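Local coordinates for protein RNA polymerase II subunit A C-terminal domain phosphatase SSU72 (Homo sapiens, PDB 4H3K) that dephosphorylates phosphoserine and phosphothreonine in the C-terminal domain of RNA polymerase II and takes part in pre-mRNA processing and polyadenylation, at residues Asn35-Met40 / Leu102-Arg107; Pro65-Asp70 / Glu94-Asn99; Leu129-Arg134 / Val159-Asn164. The protein carries 1 engineered substitution. All coordinates share one frame; numbering follows the deposited sequence.

Contact 1 (Asn35-Met40 / Leu102-Arg107); sequences NQNRSM and LHMLDR. With PO4 (phosphate ion), chain F.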
loop_
_atom_site.group_PDB
_atom_site.type_symbol
_atom_site.label_atom_id
_atom_site.label_comp_id
_atom_site.label_asym_id
_atom_site.label_seq_id
_atom_site.Cartn_x
_atom_site.Cartn_y
_atom_site.Cartn_z
ATOM N N ASN B 35 -7.798 -21.925 -0.367
ATOM C CA ASN B 35 -7.575 -21.724 -1.828
ATOM C C ASN B 35 -8.030 -22.954 -2.620
ATOM O O ASN B 35 -7.295 -23.494 -3.481
ATOM C CB ASN B 35 -6.114 -21.376 -2.114
ATOM C CG ASN B 35 -5.896 -20.788 -3.489
ATOM O OD1 ASN B 35 -6.818 -20.227 -4.153
ATOM N ND2 ASN B 35 -4.668 -20.876 -3.929
ATOM N N GLN B 36 -9.253 -23.392 -2.332
ATOM C CA GLN B 36 -9.814 -24.577 -3.006
ATOM C C GLN B 36 -11.125 -24.266 -3.723
ATOM O O GLN B 36 -11.360 -24.760 -4.824
ATOM C CB GLN B 36 -10.101 -25.665 -1.991
ATOM C CG GLN B 36 -8.855 -26.349 -1.442
ATOM C CD GLN B 36 -8.175 -27.202 -2.520
ATOM O OE1 GLN B 36 -8.743 -27.446 -3.575
ATOM N NE2 GLN B 36 -6.951 -27.627 -2.259
ATOM N N ASN B 37 -11.972 -23.464 -3.061
ATOM C CA ASN B 37 -13.364 -23.320 -3.454
ATOM C C ASN B 37 -13.750 -21.863 -3.781
ATOM O O ASN B 37 -13.819 -21.511 -4.937
ATOM C CB ASN B 37 -14.276 -23.955 -2.376
ATOM C CG ASN B 37 -15.770 -23.811 -2.690
ATOM O OD1 ASN B 37 -16.605 -23.684 -1.784
ATOM N ND2 ASN B 37 -16.104 -23.849 -3.954
ATOM N N ARG B 38 -13.995 -21.027 -2.772
ATOM C CA ARG B 38 -14.455 -19.655 -3.033
ATOM C C ARG B 38 -13.483 -18.825 -3.890
ATOM O O ARG B 38 -13.885 -18.167 -4.861
ATOM C CB ARG B 38 -14.812 -18.976 -1.714
ATOM C CG ARG B 38 -15.975 -19.698 -1.025
ATOM C CD ARG B 38 -16.037 -19.346 0.449
ATOM N NE ARG B 38 -14.894 -19.903 1.194
ATOM C CZ ARG B 38 -14.604 -19.597 2.451
ATOM N NH1 ARG B 38 -15.369 -18.737 3.114
ATOM N NH2 ARG B 38 -13.539 -20.136 3.061
ATOM N N SER B 39 -12.197 -18.890 -3.568
ATOM C CA SER B 39 -11.210 -18.105 -4.292
ATOM C C SER B 39 -10.944 -18.656 -5.694
ATOM O O SER B 39 -10.657 -17.892 -6.600
ATOM C CB SER B 39 -9.877 -17.971 -3.488
ATOM O OG SER B 39 -9.380 -19.271 -3.118
ATOM N N MET B 40 -11.071 -19.968 -5.879
ATOM C CA MET B 40 -10.798 -20.590 -7.161
ATOM C C MET B 40 -11.966 -20.427 -8.153
ATOM O O MET B 40 -11.744 -20.202 -9.347
ATOM C CB MET B 40 -10.396 -22.053 -6.971
ATOM C CG MET B 40 -9.058 -22.171 -6.248
ATOM S SD MET B 40 -7.717 -21.532 -7.279
ATOM C CE MET B 40 -7.394 -22.958 -8.355
ATOM N N LEU B 102 -14.032 -33.988 -6.580
ATOM C CA LEU B 102 -13.106 -34.394 -7.656
ATOM C C LEU B 102 -13.169 -33.425 -8.833
ATOM O O LEU B 102 -12.139 -33.038 -9.395
ATOM C CB LEU B 102 -13.326 -35.861 -8.112
ATOM C CG LEU B 102 -12.971 -36.956 -7.085
ATOM C CD1 LEU B 102 -13.231 -38.352 -7.677
ATOM C CD2 LEU B 102 -11.529 -36.875 -6.512
ATOM N N HIS B 103 -14.380 -33.031 -9.190
ATOM C CA HIS B 103 -14.597 -32.036 -10.244
ATOM C C HIS B 103 -13.940 -30.692 -9.882
ATOM O O HIS B 103 -13.272 -30.090 -10.720
ATOM C CB HIS B 103 -16.098 -31.872 -10.539
ATOM C CG HIS B 103 -16.399 -30.940 -11.681
ATOM N ND1 HIS B 103 -16.261 -29.571 -11.582
ATOM C CD2 HIS B 103 -16.837 -31.178 -12.943
ATOM C CE1 HIS B 103 -16.588 -29.008 -12.732
ATOM N NE2 HIS B 103 -16.943 -29.959 -13.574
ATOM N N MET B 104 -14.120 -30.237 -8.635
ATOM C CA MET B 104 -13.490 -28.992 -8.144
ATOM C C MET B 104 -11.968 -29.073 -8.249
ATOM O O MET B 104 -11.329 -28.155 -8.758
ATOM C CB MET B 104 -13.884 -28.727 -6.697
ATOM C CG MET B 104 -13.411 -27.367 -6.148
ATOM S SD MET B 104 -13.769 -27.315 -4.388
ATOM C CE MET B 104 -12.466 -28.342 -3.694
ATOM N N LEU B 105 -11.399 -30.186 -7.778
ATOM C CA LEU B 105 -9.952 -30.395 -7.845
ATOM C C LEU B 105 -9.406 -30.387 -9.270
ATOM O O LEU B 105 -8.363 -29.796 -9.540
ATOM C CB LEU B 105 -9.533 -31.667 -7.089
ATOM C CG LEU B 105 -9.557 -31.566 -5.557
ATOM C CD1 LEU B 105 -9.396 -32.948 -4.883
ATOM C CD2 LEU B 105 -8.518 -30.572 -5.002
ATOM N N ASP B 106 -10.132 -31.047 -10.172
ATOM C CA ASP B 106 -9.823 -31.050 -11.599
ATOM C C ASP B 106 -9.888 -29.651 -12.193
ATOM O O ASP B 106 -8.991 -29.247 -12.933
ATOM C CB ASP B 106 -10.797 -31.967 -12.337
ATOM C CG ASP B 106 -10.482 -32.079 -13.805
ATOM O OD1 ASP B 106 -9.408 -32.616 -14.136
ATOM O OD2 ASP B 106 -11.303 -31.624 -14.626
ATOM N N ARG B 107 -10.944 -28.909 -11.876
ATOM C CA ARG B 107 -11.036 -27.485 -12.283
ATOM C C ARG B 107 -9.790 -26.706 -11.793
ATOM O O ARG B 107 -9.174 -25.922 -12.550
ATOM C CB ARG B 107 -12.335 -26.865 -11.728
ATOM C CG ARG B 107 -12.702 -25.460 -12.193
ATOM C CD ARG B 107 -11.907 -24.332 -11.474
ATOM N NE ARG B 107 -11.940 -24.408 -10.011
ATOM C CZ ARG B 107 -13.013 -24.192 -9.257
ATOM N NH1 ARG B 107 -14.177 -23.852 -9.815
ATOM N NH2 ARG B 107 -12.915 -24.292 -7.939
HETATM P P PO4 F . -12.006 -22.228 0.374
HETATM O O1 PO4 F . -10.938 -22.080 -0.665
HETATM O O2 PO4 F . -12.361 -23.707 0.591
HETATM O O3 PO4 F . -13.283 -21.520 -0.037
HETATM O O4 PO4 F . -11.609 -21.651 1.702
#

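Contact 2 (Pro65-Asp70 / Glu94-Asn99); sequences PGPAPD and ELYTQN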
loop_
_atom_site.group_PDB
_atom_site.type_symbol
_atom_site.label_atom_id
_atom_site.label_comp_id
_atom_site.label_asym_id
_atom_site.label_seq_id
_atom_site.Cartn_x
_atom_site.Cartn_y
_atom_site.Cartn_z
ATOM N N PRO B 65 -13.936 -30.963 2.355
ATOM C CA PRO B 65 -14.985 -31.728 3.031
ATOM C C PRO B 65 -14.694 -33.233 2.974
ATOM O O PRO B 65 -14.081 -33.693 2.022
ATOM C CB PRO B 65 -16.241 -31.404 2.205
ATOM C CG PRO B 65 -15.970 -30.031 1.616
ATOM C CD PRO B 65 -14.484 -30.021 1.345
ATOM N N GLY B 66 -15.109 -33.980 3.995
ATOM C CA GLY B 66 -14.974 -35.440 3.987
ATOM C C GLY B 66 -16.313 -36.109 4.271
ATOM O O GLY B 66 -17.361 -35.479 4.086
ATOM N N PRO B 67 -16.285 -37.370 4.777
ATOM C CA PRO B 67 -17.494 -38.185 4.958
ATOM C C PRO B 67 -18.486 -37.635 5.989
ATOM O O PRO B 67 -19.655 -38.025 5.998
ATOM C CB PRO B 67 -16.944 -39.554 5.392
ATOM C CG PRO B 67 -15.621 -39.270 6.001
ATOM C CD PRO B 67 -15.073 -38.077 5.237
ATOM N N ALA B 68 -18.022 -36.752 6.857
ATOM C CA ALA B 68 -18.889 -36.113 7.819
ATOM C C ALA B 68 -18.372 -34.698 8.075
ATOM O O ALA B 68 -17.174 -34.421 7.881
ATOM C CB ALA B 68 -18.953 -36.932 9.105
ATOM N N PRO B 69 -19.271 -33.785 8.476
ATOM C CA PRO B 69 -18.872 -32.401 8.777
ATOM C C PRO B 69 -17.724 -32.260 9.788
ATOM O O PRO B 69 -16.953 -31.308 9.685
ATOM C CB PRO B 69 -20.166 -31.784 9.315
ATOM C CG PRO B 69 -21.239 -32.503 8.506
ATOM C CD PRO B 69 -20.742 -33.943 8.473
ATOM N N ASP B 70 -17.607 -33.187 10.742
ATOM C CA ASP B 70 -16.486 -33.177 11.702
ATOM C C ASP B 70 -15.328 -34.115 11.290
ATOM O O ASP B 70 -14.483 -34.499 12.117
ATOM C CB ASP B 70 -16.979 -33.489 13.131
ATOM C CG ASP B 70 -17.510 -34.913 13.281
ATOM O OD1 ASP B 70 -17.986 -35.495 12.278
ATOM O OD2 ASP B 70 -17.450 -35.460 14.411
ATOM N N GLU B 94 -16.528 -42.689 -4.921
ATOM C CA GLU B 94 -17.952 -42.441 -5.049
ATOM C C GLU B 94 -18.375 -41.200 -4.306
ATOM O O GLU B 94 -19.119 -40.388 -4.848
ATOM C CB GLU B 94 -18.742 -43.644 -4.541
ATOM C CG GLU B 94 -20.243 -43.413 -4.511
ATOM C CD GLU B 94 -21.011 -44.550 -5.147
ATOM O OE1 GLU B 94 -20.501 -45.697 -5.123
ATOM O OE2 GLU B 94 -22.118 -44.292 -5.679
ATOM N N LEU B 95 -17.905 -41.063 -3.066
ATOM C CA LEU B 95 -18.264 -39.919 -2.242
ATOM C C LEU B 95 -17.756 -38.626 -2.871
ATOM O O LEU B 95 -18.487 -37.645 -2.921
ATOM C CB LEU B 95 -17.754 -40.074 -0.798
ATOM C CG LEU B 95 -17.912 -38.871 0.153
ATOM C CD1 LEU B 95 -19.374 -38.440 0.337
ATOM C CD2 LEU B 95 -17.261 -39.158 1.497
ATOM N N TYR B 96 -16.522 -38.646 -3.378
ATOM C CA TYR B 96 -15.871 -37.425 -3.889
ATOM C C TYR B 96 -16.203 -37.116 -5.355
ATOM O O TYR B 96 -15.878 -36.032 -5.854
ATOM C CB TYR B 96 -14.365 -37.440 -3.590
ATOM C CG TYR B 96 -14.096 -37.548 -2.097
ATOM C CD1 TYR B 96 -14.248 -36.438 -1.258
ATOM C CD2 TYR B 96 -13.738 -38.766 -1.515
ATOM C CE1 TYR B 96 -14.024 -36.531 0.111
ATOM C CE2 TYR B 96 -13.527 -38.870 -0.159
ATOM C CZ TYR B 96 -13.662 -37.746 0.649
ATOM O OH TYR B 96 -13.453 -37.841 2.003
ATOM N N THR B 97 -16.882 -38.053 -6.028
ATOM C CA THR B 97 -17.586 -37.725 -7.278
ATOM C C THR B 97 -18.902 -37.039 -6.918
ATOM O O THR B 97 -19.274 -36.042 -7.526
ATOM C CB THR B 97 -17.865 -38.966 -8.176
ATOM O OG1 THR B 97 -16.667 -39.727 -8.332
ATOM C CG2 THR B 97 -18.357 -38.537 -9.576
ATOM N N GLN B 98 -19.574 -37.564 -5.895
ATOM C CA GLN B 98 -20.913 -37.131 -5.495
ATOM C C GLN B 98 -20.941 -35.712 -4.946
ATOM O O GLN B 98 -21.822 -34.928 -5.284
ATOM C CB GLN B 98 -21.454 -38.072 -4.424
ATOM C CG GLN B 98 -22.842 -38.579 -4.708
ATOM C CD GLN B 98 -22.854 -39.637 -5.806
ATOM O OE1 GLN B 98 -22.789 -40.844 -5.531
ATOM N NE2 GLN B 98 -22.927 -39.186 -7.061
ATOM N N ASN B 99 -19.988 -35.393 -4.082
ATOM C CA ASN B 99 -19.959 -34.079 -3.462
ATOM C C ASN B 99 -19.170 -33.027 -4.255
ATOM O O ASN B 99 -18.776 -32.002 -3.689
ATOM C CB ASN B 99 -19.436 -34.197 -2.030
ATOM C CG ASN B 99 -17.998 -34.653 -1.971
ATOM O OD1 ASN B 99 -17.290 -34.678 -2.976
ATOM N ND2 ASN B 99 -17.557 -35.001 -0.785
#

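Contact 3 (Leu129-Arg134 / Val159-Asn164); sequences LTCEER and VDIQDN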
loop_
_atom_site.group_PDB
_atom_site.type_symbol
_atom_site.label_atom_id
_atom_site.label_comp_id
_atom_site.label_asym_id
_atom_site.label_seq_id
_atom_site.Cartn_x
_atom_site.Cartn_y
_atom_site.Cartn_z
ATOM N N LEU B 129 -9.689 -9.088 -2.545
ATOM C CA LEU B 129 -11.011 -9.462 -2.085
ATOM C C LEU B 129 -10.908 -10.715 -1.248
ATOM O O LEU B 129 -10.325 -11.711 -1.697
ATOM C CB LEU B 129 -11.904 -9.733 -3.274
ATOM C CG LEU B 129 -12.148 -8.438 -4.067
ATOM C CD1 LEU B 129 -12.315 -8.732 -5.494
ATOM C CD2 LEU B 129 -13.396 -7.788 -3.537
ATOM N N THR B 130 -11.497 -10.685 -0.054
ATOM C CA THR B 130 -11.478 -11.846 0.824
ATOM C C THR B 130 -12.884 -12.397 0.931
ATOM O O THR B 130 -13.858 -11.661 0.748
ATOM C CB THR B 130 -10.883 -11.507 2.224
ATOM O OG1 THR B 130 -11.709 -10.537 2.882
ATOM C CG2 THR B 130 -9.470 -10.902 2.063
ATOM N N CYS B 131 -12.996 -13.700 1.229
ATOM C CA CYS B 131 -14.266 -14.407 1.143
ATOM C C CYS B 131 -14.911 -14.702 2.505
ATOM O O CYS B 131 -15.931 -15.348 2.544
ATOM C CB CYS B 131 -14.103 -15.701 0.319
ATOM S SG CYS B 131 -13.473 -15.372 -1.368
ATOM N N GLU B 132 -14.301 -14.231 3.601
ATOM C CA GLU B 132 -14.898 -14.226 4.926
ATOM C C GLU B 132 -14.060 -13.428 5.891
ATOM O O GLU B 132 -12.855 -13.241 5.688
ATOM C CB GLU B 132 -15.165 -15.643 5.501
ATOM C CG GLU B 132 -13.942 -16.419 5.882
ATOM C CD GLU B 132 -14.326 -17.748 6.554
ATOM O OE1 GLU B 132 -14.635 -18.696 5.829
ATOM O OE2 GLU B 132 -14.363 -17.804 7.792
ATOM N N GLU B 133 -14.709 -12.935 6.947
ATOM C CA GLU B 133 -14.058 -11.961 7.816
ATOM C C GLU B 133 -12.763 -12.474 8.469
ATOM O O GLU B 133 -11.797 -11.719 8.640
ATOM C CB GLU B 133 -15.050 -11.458 8.873
ATOM C CG GLU B 133 -14.495 -10.322 9.656
ATOM C CD GLU B 133 -15.468 -9.785 10.685
ATOM O OE1 GLU B 133 -16.639 -10.169 10.626
ATOM O OE2 GLU B 133 -15.061 -8.982 11.552
ATOM N N ARG B 134 -12.733 -13.757 8.825
ATOM C CA ARG B 134 -11.500 -14.346 9.390
ATOM C C ARG B 134 -10.321 -14.244 8.398
ATOM O O ARG B 134 -9.176 -14.078 8.799
ATOM C CB ARG B 134 -11.769 -15.831 9.733
ATOM C CG ARG B 134 -10.651 -16.592 10.451
ATOM C CD ARG B 134 -10.708 -18.143 10.139
ATOM N NE ARG B 134 -10.189 -18.429 8.783
ATOM C CZ ARG B 134 -9.071 -19.108 8.499
ATOM N NH1 ARG B 134 -8.332 -19.658 9.466
ATOM N NH2 ARG B 134 -8.685 -19.244 7.240
ATOM N N VAL B 159 -16.190 -9.900 1.462
ATOM C CA VAL B 159 -17.601 -10.340 1.384
ATOM C C VAL B 159 -17.693 -11.705 2.041
ATOM O O VAL B 159 -16.976 -12.596 1.636
ATOM C CB VAL B 159 -18.109 -10.707 -0.033
ATOM C CG1 VAL B 159 -19.675 -10.598 -0.091
ATOM C CG2 VAL B 159 -17.404 -10.025 -1.126
ATOM N N ASP B 160 -18.582 -11.883 3.017
ATOM C CA ASP B 160 -18.790 -13.197 3.599
ATOM C C ASP B 160 -19.447 -14.155 2.605
ATOM O O ASP B 160 -20.599 -13.986 2.222
ATOM C CB ASP B 160 -19.583 -13.143 4.904
ATOM C CG ASP B 160 -18.710 -12.799 6.118
ATOM O OD1 ASP B 160 -17.484 -12.623 6.001
ATOM O OD2 ASP B 160 -19.281 -12.696 7.215
ATOM N N ILE B 161 -18.694 -15.175 2.194
ATOM C CA ILE B 161 -19.236 -16.203 1.317
ATOM C C ILE B 161 -19.138 -17.565 1.995
ATOM O O ILE B 161 -18.050 -17.980 2.409
ATOM C CB ILE B 161 -18.485 -16.253 -0.036
ATOM C CG1 ILE B 161 -18.568 -14.902 -0.775
ATOM C CG2 ILE B 161 -19.015 -17.438 -0.906
ATOM C CD1 ILE B 161 -17.378 -14.704 -1.811
ATOM N N GLN B 162 -20.257 -18.284 2.069
ATOM C CA GLN B 162 -20.249 -19.622 2.669
ATOM C C GLN B 162 -19.423 -20.596 1.832
ATOM O O GLN B 162 -19.438 -20.560 0.587
ATOM C CB GLN B 162 -21.676 -20.143 2.852
ATOM C CG GLN B 162 -22.438 -19.407 3.954
ATOM C CD GLN B 162 -23.665 -20.169 4.452
ATOM O OE1 GLN B 162 -24.433 -20.746 3.656
ATOM N NE2 GLN B 162 -23.871 -20.163 5.777
ATOM N N ASP B 163 -18.726 -21.484 2.520
ATOM C CA ASP B 163 -17.849 -22.407 1.843
ATOM C C ASP B 163 -18.606 -23.653 1.338
ATOM O O ASP B 163 -18.469 -24.741 1.902
ATOM C CB ASP B 163 -16.671 -22.798 2.739
ATOM C CG ASP B 163 -15.602 -23.558 1.984
ATOM O OD1 ASP B 163 -15.810 -23.942 0.801
ATOM O OD2 ASP B 163 -14.545 -23.802 2.570
ATOM N N ASN B 164 -19.415 -23.484 0.293
ATOM C CA ASN B 164 -19.979 -24.624 -0.453
ATOM C C ASN B 164 -20.009 -24.217 -1.925
ATOM O O ASN B 164 -19.842 -23.022 -2.224
ATOM C CB ASN B 164 -21.372 -25.016 0.070
ATOM C CG ASN B 164 -22.386 -23.887 -0.054
ATOM O OD1 ASN B 164 -22.714 -23.445 -1.156
ATOM N ND2 ASN B 164 -22.900 -23.429 1.083
#

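Contact 1 (Asn35-Met40 / Leu102-Arg107)
The phosphate-binding loop, of the kind used by cysteine-dependent phosphatases, and the first turn of helix 38-48 rest on helix 101-109 through Gln-36, Asn-37 and Met-40, which touch Met-104, Leu-105 and Arg-107. On its inner side the loop wraps a phosphate ion. The backbone N of Gln-36 gives phosphate O1 a nearly straight bond of 2.7 Å, and Asn-37 N binds the same oxygen. Arg-38 grips phosphate O3 from NE at 2.6 Å, with the N-H pointing almost directly at it (176°), and phosphate O4 from NH2 at 2.8 Å, so the anion lies at the edge of the guanidinium and near its plane. Arg-38 N also donates to phosphate O3, and Ser-32 OG, Ser-33 N and Ser-34 N complete the cradle.

Across the contact, methionine and leucine ends and a guanidinium meet the Gln-36 carbonyl and amide and the start of the helix; no hydrogen bond crosses. Met-104 runs out from its helix with CG anti to the backbone N (chi1 -173°), which brings SD to 3.5 Å from Gln-36 O, while its CE methyl lies 3.8 Å from Gln-36 OE1. The Gln-36 side chain crosses Met-104 at about a right angle and sets OE1 3.4 Å from Leu-105 CD2. Arg-107 folds back through two bends. One face of its guanidinium is covered by the Met-40 backbone carbon, and NH2 stands 3.5 Å from Met-40 CB. Gln-36 O lies at the edge, in the guanidinium plane; Asn-108 ND2 donates to that carbonyl. The charge of Arg-107 is answered by a salt bridge from NH1 to Glu-41.

Around this buried junction, helix 81-98 packs Tyr-81 and Met-84 on Gln-36, strand 62-64 adds Leu-64 against Met-104, and helix 165-184 covers Asn-37 with His-165 and Ala-168.

Contact 2 (Pro65-Asp70 / Glu94-Asn99)
Leu-95 lays its CD2 methyl against Pro-67, 3.6 Å from the CA atom of that proline and 3.9 Å from its CB. Its CG is anti to the backbone N (chi1 173°), an extension that sends the branch off the helix toward the loop and also places CG over one face of the neighbouring Tyr-96 ring. The tyrosine meets the loop with its ring edge. Pro-65 O lies at that edge, in plane, 3.4 Å from Tyr-96 CE1, and the phenol oxygen reaches further along the chain, where Tyr-96 OH stands 3.5 Å from Gly-66 CA and 3.6 Å from Pro-67 CD. The phenol oxygen thus lies against the backbone between the two prolines.

The segment 65-70 belongs to the loop that joins strands 62-64 and 73-75, an antiparallel pair separate from the main five-stranded sheet, and the contact seats this loop on the C-terminal end of helix 81-98. Asn-73, at the start of the returning strand, ties the parts together: its ND2 is hydrogen-bonded to Tyr-96 OH and makes a weak bond to Pro-65 O. A phenylalanine at Tyr-96 would probably leave Asn-73 without that phenolic partner and open a gap beside Gly-66 and Pro-67. The helix is kinked at the start of this patch, where Leu-95 N bonds to Asp-92 OD1, and it ends at Gln-98; Asn-99 follows, and its OD1 accepts the N-H of Ile-101 as the chain enters helix 101-109.

Tyr-96 is buried, its ring touching Ile-101 and Leu-102, whereas Pro-65 and Pro-67 stand at the surface, the former also leaning on Ile-101.

Contact 3 (Leu129-Arg134 / Val159-Asn164)
Thr-130 and Cys-131 meet Val-159 and Ile-161 in the close-set part of this contact, through backbone bonds that carry the pairing of two parallel strands slightly past their ends. Val-159 N donates to Thr-130 O at 3.0 Å and nearly straight (172°). Ile-161 N follows with a 2.8 Å bond to Cys-131 O, approaching from above the carbonyl plane. Between them, Cys-131 CA comes to 3.3 Å from Val-159 O in a CA-H...O contact. On the buried side, CG1 of Ile-161 is anti to the carbonyl carbon (chi1 -59°) and carries the CD1 methyl to 4.0 Å from Cys-131 SG.

The outer side is looser and polar. Asp-160 curls its carboxylate back so that OD1 accepts a weak, bent bond of 2.9 Å from Glu-133 N, in the first turn of helix 133-145; the same oxygen also receives Asn-158 ND2. The Glu-133 chain is extended beyond CG, and outside the two segments its OE2 meets a basic side chain of another protein chain in a salt bridge.

Glu-132 OE1 and Ile-161 O, one from each segment, both hold Arg-38 NH1, which is likely to keep this phosphate-binding arginine in its rotation. Loops at the C-terminal ends of parallel strands, beside a phosphate-binding loop, are consistent with the low-molecular-weight tyrosine phosphatase-like fold of Ssu72.

From the N terminus, the chain leaves strand 27-32, forms the phosphate loop, passes through helix 38-48 and edge strand 52-57, and then runs out through the small antiparallel sheet and helix 81-98. Contact 2 closes the inner loop of this excursion, and contact 1 closes the outer one by bringing helix 101-109 back to segment 35-40, so the first closure lies wholly within the second. The two meet where Leu-102 N probably bonds to Tyr-96 O at 2.8 Å. Contact 3 follows in series and joins the ends of adjacent parallel strands 127-130 and 153-159. Arg-38 links it to contact 1, whereas contacts 2 and 3 do not touch, their centres about 21 Å apart.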